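Local coordinates for magnesium-protoporphyrin O-methyltransferase (Synechocystis sp., PDB 4QDJ), which catalyses methyl transfer from S-adenosyl-L-methionine to Mg-protoporphyrin IX, forming the 13-monomethyl ester on the pathway to chlorophyll, at residues T212-T217 with Y221-E226; W24-I27 with Q32-F35; L76-A81 with E106-G111. All blocks are in the same frame, centred on the assembly; numbering follows the deposited sequence. Where two conformers were deposited one is given.

Contact 1: T212-T217 with Y221-E226; sequences TGMTST and YSRILE
Gly-213 and Ile-224 form a hydrogen-bonded pair in the antiparallel hairpin of strands 207-216 and 221-229. This hairpin forms one edge of the seven-stranded sheet of the class I methyltransferase fold. Thr-215 and Ser-222 form the next hydrogen-bonded pair, and the bond from Thr-215 N to Ser-222 O is 2.8 Å long and nearly straight at 175°. Arg-223 carries the side-chain part of the contact. Arg-223 CB lies 3.9 Å from Met-214 SD. CG stands anti to the backbone N (chi1 176°), and a bend at chi2 turns the chain toward Gly-213. Arg-223 CD then comes within 3.3 Å of Gly-213 O. NE leaves the hairpin for a salt bridge with Glu-195. Arg-223 NH1 donates to Gly-213 O at 3.0 Å, near the guanidinium plane. That oxygen also accepts from Ile-224 N. The two donors sit above opposite faces of the carbonyl plane, so this one oxygen is held from above and below its plane. Leu-225 CD2 covers one face of the Arg-223 guanidinium, 3.9 Å above its plane and offset toward the rim. Thr-212 CG2 packs beside the same methyl. On the other side of the sheet, Ser-222 OG bonds to Asp-135 and Thr-215 OG1 to Thr-47. At the tip, Arg-223 NH2 donates to a water at 2.9 Å, and this water lies 2.7 Å from Thr-212 OG1.

Contact 2: W24-I27 with Q32-F35; sequences WRRI and QVNF
Arg-26 reaches from the last turn of helix 19-27 to the backbone of Gln-32 and the side chain of Val-33. The polar part is one hydrogen bond. Arg-26 NH1 donates to Gln-32 O at 2.8 Å, with an angle of 153° at the hydrogen. The donor lies in the carbonyl plane and uses a lone pair. The oxygen in turn lies almost exactly in the guanidinium plane, so the two flat groups meet edge to edge. The grip is on the main chain of Gln-32, whose CB points away from the helix. Arg-26 NE turns to a different partner, a glycerol probably left from the crystallisation liquor.

The link between helix 19-27 and helix 35-58 is a helix-loop-helix connection, and this contact spans its loop. Arg-41 donates to the carbonyl oxygens of Arg-26 and Ile-27 at the end of the first helix. Asn-34 is the N-cap of helix 35-58, with OD1 accepting from Gln-37 N.

The apolar part is small. Arg-26 CG touches Val-33 CG1 at 3.7 Å, and Arg-26 CD follows at 4.0 Å from the same methyl. The two side chains run past each other in opposite directions. The arginine chain is bent at both chi2 (56°) and chi3 (63°), which folds the guanidinium back toward the loop while CG and CD rest against the valine. Val-33 also packs on Lys-38 and Arg-41 of helix 35-58.

Contact 3: L76-A81 with E106-G111; sequences LSIPLA and EVLAYG
Ile-78 and Val-107 make the closest approach between segments 76-81 and 106-111. Ile-78 CG2 lies 3.8 Å from Val-107 CG1, and the two side chains cross at a slant. With chi1 at 76°, Val-107 CG1 lies between its own backbone N and carbonyl carbon, and this branch is the one turned to Ile-78. Leu-108 fills the inner side. Leu-108 CD1 is 4.1 Å from Ala-81 CB and 4.3 Å from Ile-78 CG2, so a single methyl bridges successive turns of the shorter helix. Pro-114 packs against both Ala-81 and Leu-108 here, and Ala-81 is buried. The outer side is looser. Val-107 is an exposed residue, though it also touches Gln-82. Ala-109 and Tyr-110 bulge outward in the type II' turn from Leu-108 to Gly-111, closed by a bond from Gly-111 N to Leu-108 O of 3.0 Å. The chain then returns, and Asn-112 ND2 bonds to Ala-81 O. All contacts between the two segments are apolar, and the CA atoms of Ile-78 and Leu-108 stay 8.2 Å apart. Such packing between the helices of successive beta-alpha-beta crossovers, here those following strands 65-69 and 86-91, is typical of the Rossmann-like fold of class I methyltransferases.

In the fold
From the N terminus the chain first meets contact 2, which closes the short loop between helix 19-27 and helix 35-58. Contact 3 comes next. It closes a longer excursion through strand 86-91 and joins two helices of the parallel part of the sheet. Contact 1 lies near the C terminus and closes the tight turn of the last hairpin, at the antiparallel edge. The three follow in series; none nests in or crosses another. Their centres are 21 to 24 Å apart and none touches the next. Helix 35-58 connects them: it starts at the end of contact 2, packs on Leu-76 and Leu-80 of contact 3, and covers Thr-215, Ser-222 and Ile-224 of contact 1.

Contact 1: T212-T217 with Y221-E226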
loop_
_atom_site.group_PDB
_atom_site.type_symbol
_atom_site.label_atom_id
_atom_site.label_comp_id
_atom_site.label_asym_id
_atom_site.label_seq_id
_atom_site.Cartn_x
_atom_site.Cartn_y
_atom_site.Cartn_z
ATOM N N THR A 212 -11.649 9.148 -6.677
ATOM C CA THR A 212 -11.109 7.939 -7.281
ATOM C C THR A 212 -10.055 8.329 -8.298
ATOM O O THR A 212 -9.980 9.482 -8.722
ATOM C CB THR A 212 -12.180 7.066 -7.985
ATOM O OG1 THR A 212 -12.552 7.656 -9.237
ATOM C CG2 THR A 212 -13.414 6.888 -7.119
ATOM N N GLY A 213 -9.237 7.359 -8.679
ATOM C CA GLY A 213 -8.196 7.592 -9.653
ATOM C C GLY A 213 -7.943 6.338 -10.453
ATOM O O GLY A 213 -8.512 5.280 -10.177
ATOM N N MET A 214 -7.082 6.458 -11.453
ATOM C CA MET A 214 -6.750 5.323 -12.293
ATOM C C MET A 214 -5.404 5.544 -12.950
ATOM O O MET A 214 -5.195 6.541 -13.639
ATOM C CB MET A 214 -7.821 5.116 -13.363
ATOM C CG MET A 214 -7.545 3.936 -14.283
ATOM S SD MET A 214 -7.679 2.356 -13.426
ATOM C CE MET A 214 -6.924 1.253 -14.617
ATOM N N THR A 215 -4.482 4.619 -12.719
ATOM C CA THR A 215 -3.213 4.644 -13.422
ATOM C C THR A 215 -3.260 3.574 -14.495
ATOM O O THR A 215 -3.526 2.407 -14.207
ATOM C CB THR A 215 -2.028 4.382 -12.482
ATOM O OG1 THR A 215 -2.050 5.331 -11.409
ATOM C CG2 THR A 215 -0.713 4.507 -13.245
ATOM N N SER A 216 -3.020 3.979 -15.735
ATOM C CA SER A 216 -3.056 3.054 -16.854
ATOM C C SER A 216 -1.826 3.226 -17.729
ATOM O O SER A 216 -1.682 4.234 -18.420
ATOM C CB SER A 216 -4.319 3.271 -17.691
ATOM O OG SER A 216 -5.488 3.065 -16.919
ATOM N N THR A 217 -0.934 2.245 -17.682
ATOM C CA THR A 217 0.193 2.198 -18.602
ATOM C C THR A 217 0.115 0.892 -19.376
ATOM O O THR A 217 -0.901 0.199 -19.333
ATOM C CB THR A 217 1.543 2.291 -17.872
ATOM O OG1 THR A 217 1.748 1.111 -17.088
ATOM C CG2 THR A 217 1.584 3.517 -16.967
ATOM N N TYR A 221 -1.688 -1.442 -14.230
ATOM C CA TYR A 221 -3.052 -0.944 -14.121
ATOM C C TYR A 221 -3.461 -0.911 -12.661
ATOM O O TYR A 221 -3.489 -1.944 -11.992
ATOM C CB TYR A 221 -4.009 -1.829 -14.920
ATOM C CG TYR A 221 -3.610 -1.995 -16.369
ATOM C CD1 TYR A 221 -4.063 -1.110 -17.340
ATOM C CD2 TYR A 221 -2.778 -3.033 -16.766
ATOM C CE1 TYR A 221 -3.700 -1.256 -18.666
ATOM C CE2 TYR A 221 -2.407 -3.186 -18.088
ATOM C CZ TYR A 221 -2.872 -2.296 -19.034
ATOM O OH TYR A 221 -2.506 -2.446 -20.352
ATOM N N SER A 222 -3.770 0.279 -12.165
ATOM C CA SER A 222 -4.101 0.437 -10.757
ATOM C C SER A 222 -5.265 1.395 -10.577
ATOM O O SER A 222 -5.152 2.591 -10.850
ATOM C CB SER A 222 -2.881 0.926 -9.974
ATOM O OG SER A 222 -3.093 0.814 -8.579
ATOM N N ARG A 223 -6.387 0.850 -10.123
ATOM C CA ARG A 223 -7.572 1.633 -9.807
ATOM C C ARG A 223 -7.479 2.075 -8.351
ATOM O O ARG A 223 -7.264 1.252 -7.467
ATOM C CB ARG A 223 -8.823 0.780 -10.021
ATOM C CG ARG A 223 -10.128 1.447 -9.634
ATOM C CD ARG A 223 -10.457 2.624 -10.537
ATOM N NE ARG A 223 -11.861 3.003 -10.409
ATOM C CZ ARG A 223 -12.313 4.252 -10.467
ATOM N NH1 ARG A 223 -11.471 5.261 -10.648
ATOM N NH2 ARG A 223 -13.612 4.492 -10.338
ATOM N N ILE A 224 -7.634 3.372 -8.106
ATOM C CA ILE A 224 -7.482 3.918 -6.761
ATOM C C ILE A 224 -8.819 4.425 -6.231
ATOM O O ILE A 224 -9.498 5.199 -6.897
ATOM C CB ILE A 224 -6.468 5.081 -6.746
ATOM C CG1 ILE A 224 -5.242 4.735 -7.594
ATOM C CG2 ILE A 224 -6.064 5.425 -5.317
ATOM C CD1 ILE A 224 -4.328 5.914 -7.854
ATOM N N LEU A 225 -9.194 3.980 -5.035
ATOM C CA LEU A 225 -10.426 4.439 -4.399
ATOM C C LEU A 225 -10.138 5.087 -3.055
ATOM O O LEU A 225 -9.436 4.515 -2.221
ATOM C CB LEU A 225 -11.396 3.274 -4.189
ATOM C CG LEU A 225 -11.844 2.488 -5.420
ATOM C CD1 LEU A 225 -12.788 1.365 -5.012
ATOM C CD2 LEU A 225 -12.506 3.406 -6.436
ATOM N N GLU A 226 -10.683 6.281 -2.852
ATOM C CA GLU A 226 -10.681 6.910 -1.540
ATOM C C GLU A 226 -12.039 6.665 -0.908
ATOM O O GLU A 226 -13.066 7.061 -1.458
ATOM C CB GLU A 226 -10.426 8.414 -1.651
ATOM C CG GLU A 226 -10.476 9.143 -0.315
ATOM C CD GLU A 226 -10.402 10.650 -0.465
ATOM O OE1 GLU A 226 -11.056 11.192 -1.379
ATOM O OE2 GLU A 226 -9.688 11.295 0.329
HETATM O O HOH W 1 -14.848 7.103 -10.604
#

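Contact 2: W24-I27 with Q32-F35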
loop_
_atom_site.group_PDB
_atom_site.type_symbol
_atom_site.label_atom_id
_atom_site.label_comp_id
_atom_site.label_asym_id
_atom_site.label_seq_id
_atom_site.Cartn_x
_atom_site.Cartn_y
_atom_site.Cartn_z
ATOM N N TRP A 24 11.823 -6.140 -6.823
ATOM C CA TRP A 24 11.009 -4.973 -6.503
ATOM C C TRP A 24 11.803 -3.808 -5.909
ATOM O O TRP A 24 11.431 -2.651 -6.094
ATOM C CB TRP A 24 9.795 -5.358 -5.653
ATOM C CG TRP A 24 8.782 -6.094 -6.475
ATOM C CD1 TRP A 24 8.628 -7.449 -6.572
ATOM C CD2 TRP A 24 7.814 -5.516 -7.358
ATOM N NE1 TRP A 24 7.611 -7.747 -7.445
ATOM C CE2 TRP A 24 7.095 -6.578 -7.940
ATOM C CE3 TRP A 24 7.479 -4.203 -7.703
ATOM C CZ2 TRP A 24 6.059 -6.367 -8.850
ATOM C CZ3 TRP A 24 6.451 -3.997 -8.606
ATOM C CH2 TRP A 24 5.753 -5.071 -9.167
ATOM N N ARG A 25 12.899 -4.099 -5.216
ATOM C CA ARG A 25 13.782 -3.037 -4.754
ATOM C C ARG A 25 14.338 -2.294 -5.964
ATOM O O ARG A 25 14.507 -1.075 -5.935
ATOM C CB ARG A 25 14.920 -3.593 -3.895
ATOM C CG ARG A 25 15.993 -2.571 -3.560
ATOM C CD ARG A 25 17.060 -3.152 -2.648
ATOM N NE ARG A 25 18.257 -2.318 -2.628
ATOM C CZ ARG A 25 19.305 -2.528 -1.840
ATOM N NH1 ARG A 25 19.304 -3.548 -0.991
ATOM N NH2 ARG A 25 20.350 -1.715 -1.897
ATOM N N ARG A 26 14.606 -3.037 -7.034
ATOM C CA ARG A 26 15.111 -2.443 -8.264
ATOM C C ARG A 26 14.021 -1.630 -8.963
ATOM O O ARG A 26 14.244 -0.480 -9.337
ATOM C CB ARG A 26 15.683 -3.525 -9.192
ATOM C CG ARG A 26 16.056 -3.044 -10.593
ATOM C CD ARG A 26 17.042 -1.881 -10.571
ATOM N NE ARG A 26 18.326 -2.227 -9.968
ATOM C CZ ARG A 26 19.435 -2.498 -10.651
ATOM N NH1 ARG A 26 19.432 -2.471 -11.977
ATOM N NH2 ARG A 26 20.554 -2.796 -10.005
ATOM N N ILE A 27 12.842 -2.222 -9.126
ATOM C CA ILE A 27 11.731 -1.526 -9.772
ATOM C C ILE A 27 11.375 -0.240 -9.029
ATOM O O ILE A 27 11.226 0.820 -9.639
ATOM C CB ILE A 27 10.480 -2.424 -9.893
ATOM C CG1 ILE A 27 10.750 -3.591 -10.847
ATOM C CG2 ILE A 27 9.282 -1.615 -10.375
ATOM C CD1 ILE A 27 9.598 -4.569 -10.959
ATOM N N GLN A 32 19.142 0.333 -14.003
ATOM C CA GLN A 32 18.649 -0.296 -15.218
ATOM C C GLN A 32 17.508 -1.276 -14.964
ATOM O O GLN A 32 17.548 -2.069 -14.024
ATOM C CB GLN A 32 19.810 -1.003 -15.924
ATOM C CG GLN A 32 19.459 -1.682 -17.234
ATOM C CD GLN A 32 20.685 -2.247 -17.927
ATOM O OE1 GLN A 32 21.817 -1.875 -17.613
ATOM N NE2 GLN A 32 20.467 -3.151 -18.872
ATOM N N VAL A 33 16.483 -1.194 -15.805
ATOM C CA VAL A 33 15.376 -2.141 -15.795
ATOM C C VAL A 33 14.983 -2.414 -17.239
ATOM O O VAL A 33 15.281 -1.611 -18.124
ATOM C CB VAL A 33 14.155 -1.582 -15.040
ATOM C CG1 VAL A 33 14.326 -1.754 -13.541
ATOM C CG2 VAL A 33 13.927 -0.120 -15.400
ATOM N N ASN A 34 14.325 -3.542 -17.493
ATOM C CA ASN A 34 13.809 -3.786 -18.836
ATOM C C ASN A 34 12.586 -2.907 -19.085
ATOM O O ASN A 34 12.080 -2.277 -18.156
ATOM C CB ASN A 34 13.545 -5.281 -19.102
ATOM C CG ASN A 34 12.437 -5.861 -18.236
ATOM O OD1 ASN A 34 11.386 -5.252 -18.047
ATOM N ND2 ASN A 34 12.670 -7.061 -17.718
ATOM N N PHE A 35 12.113 -2.848 -20.326
ATOM C CA PHE A 35 11.060 -1.890 -20.661
ATOM C C PHE A 35 9.731 -2.185 -19.962
ATOM O O PHE A 35 8.931 -1.278 -19.734
ATOM C CB PHE A 35 10.889 -1.740 -22.181
ATOM C CG PHE A 35 10.153 -2.875 -22.834
ATOM C CD1 PHE A 35 10.822 -4.027 -23.215
ATOM C CD2 PHE A 35 8.795 -2.776 -23.094
ATOM C CE1 PHE A 35 10.146 -5.067 -23.828
ATOM C CE2 PHE A 35 8.114 -3.812 -23.705
ATOM C CZ PHE A 35 8.790 -4.959 -24.073
#

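Contact 3: L76-A81 with E106-G111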
loop_
_atom_site.group_PDB
_atom_site.type_symbol
_atom_site.label_atom_id
_atom_site.label_comp_id
_atom_site.label_asym_id
_atom_site.label_seq_id
_atom_site.Cartn_x
_atom_site.Cartn_y
_atom_site.Cartn_z
ATOM N N LEU A 76 5.536 5.223 -0.598
ATOM C CA LEU A 76 4.512 6.175 -0.182
ATOM C C LEU A 76 4.814 6.764 1.194
ATOM O O LEU A 76 4.610 7.956 1.423
ATOM C CB LEU A 76 3.129 5.520 -0.171
ATOM C CG LEU A 76 1.992 6.421 0.318
ATOM C CD1 LEU A 76 1.742 7.560 -0.662
ATOM C CD2 LEU A 76 0.731 5.613 0.544
ATOM N N SER A 77 5.298 5.923 2.106
ATOM C CA SER A 77 5.553 6.345 3.485
ATOM C C SER A 77 6.497 7.534 3.583
ATOM O O SER A 77 6.260 8.472 4.350
ATOM C CB SER A 77 6.124 5.188 4.305
ATOM O OG SER A 77 5.162 4.169 4.489
ATOM N N ILE A 78 7.576 7.484 2.815
ATOM C CA ILE A 78 8.590 8.530 2.874
ATOM C C ILE A 78 8.082 9.904 2.398
ATOM O O ILE A 78 8.207 10.885 3.132
ATOM C CB ILE A 78 9.903 8.088 2.183
ATOM C CG1 ILE A 78 10.512 6.910 2.949
ATOM C CG2 ILE A 78 10.889 9.246 2.096
ATOM C CD1 ILE A 78 11.655 6.224 2.233
ATOM N N PRO A 79 7.480 9.985 1.194
ATOM C CA PRO A 79 6.966 11.309 0.818
ATOM C C PRO A 79 5.847 11.842 1.718
ATOM O O PRO A 79 5.728 13.058 1.862
ATOM C CB PRO A 79 6.461 11.109 -0.618
ATOM C CG PRO A 79 6.336 9.639 -0.797
ATOM C CD PRO A 79 7.381 9.026 0.080
ATOM N N LEU A 80 5.047 10.966 2.320
ATOM C CA LEU A 80 4.036 11.434 3.266
ATOM C C LEU A 80 4.694 12.015 4.515
ATOM O O LEU A 80 4.265 13.048 5.026
ATOM C CB LEU A 80 3.056 10.319 3.641
ATOM C CG LEU A 80 2.086 9.895 2.535
ATOM C CD1 LEU A 80 1.119 8.838 3.052
ATOM C CD2 LEU A 80 1.322 11.102 1.996
ATOM N N ALA A 81 5.744 11.355 4.995
ATOM C CA ALA A 81 6.485 11.845 6.153
ATOM C C ALA A 81 7.185 13.163 5.833
ATOM O O ALA A 81 7.242 14.062 6.672
ATOM C CB ALA A 81 7.491 10.807 6.624
ATOM N N GLU A 106 18.370 7.532 5.222
ATOM C CA GLU A 106 19.272 8.203 4.294
ATOM C C GLU A 106 18.750 9.567 3.858
ATOM O O GLU A 106 19.523 10.509 3.684
ATOM C CB GLU A 106 19.524 7.329 3.064
ATOM C CG GLU A 106 20.422 6.128 3.319
ATOM C CD GLU A 106 20.606 5.270 2.083
ATOM O OE1 GLU A 106 19.985 5.580 1.046
ATOM O OE2 GLU A 106 21.371 4.285 2.148
ATOM N N VAL A 107 17.438 9.676 3.686
ATOM C CA VAL A 107 16.862 10.890 3.123
ATOM C C VAL A 107 16.225 11.800 4.177
ATOM O O VAL A 107 16.135 13.012 3.983
ATOM C CB VAL A 107 15.854 10.562 1.991
ATOM C CG1 VAL A 107 14.540 10.064 2.562
ATOM C CG2 VAL A 107 15.628 11.771 1.111
ATOM N N LEU A 108 15.808 11.222 5.301
ATOM C CA LEU A 108 15.120 11.992 6.335
ATOM C C LEU A 108 15.985 12.266 7.559
ATOM O O LEU A 108 15.660 13.140 8.365
ATOM C CB LEU A 108 13.835 11.285 6.766
ATOM C CG LEU A 108 12.841 11.010 5.640
ATOM C CD1 LEU A 108 11.527 10.491 6.190
ATOM C CD2 LEU A 108 12.628 12.270 4.835
ATOM N N ALA A 109 17.079 11.520 7.689
ATOM C CA ALA A 109 17.976 11.633 8.838
ATOM C C ALA A 109 17.223 11.502 10.161
ATOM O O ALA A 109 16.596 10.478 10.425
ATOM C CB ALA A 109 18.765 12.940 8.787
ATOM N N TYR A 110 17.272 12.547 10.981
ATOM C CA TYR A 110 16.620 12.512 12.286
ATOM C C TYR A 110 15.376 13.389 12.347
ATOM O O TYR A 110 14.891 13.728 13.427
ATOM C CB TYR A 110 17.610 12.885 13.387
ATOM C CG TYR A 110 18.800 11.961 13.414
ATOM C CD1 TYR A 110 18.703 10.695 13.974
ATOM C CD2 TYR A 110 20.011 12.340 12.853
ATOM C CE1 TYR A 110 19.782 9.837 13.991
ATOM C CE2 TYR A 110 21.097 11.492 12.866
ATOM C CZ TYR A 110 20.978 10.241 13.436
ATOM O OH TYR A 110 22.056 9.388 13.451
ATOM N N GLY A 111 14.858 13.746 11.178
ATOM C CA GLY A 111 13.627 14.505 11.100
ATOM C C GLY A 111 12.416 13.605 11.239
ATOM O O GLY A 111 12.480 12.542 11.858
#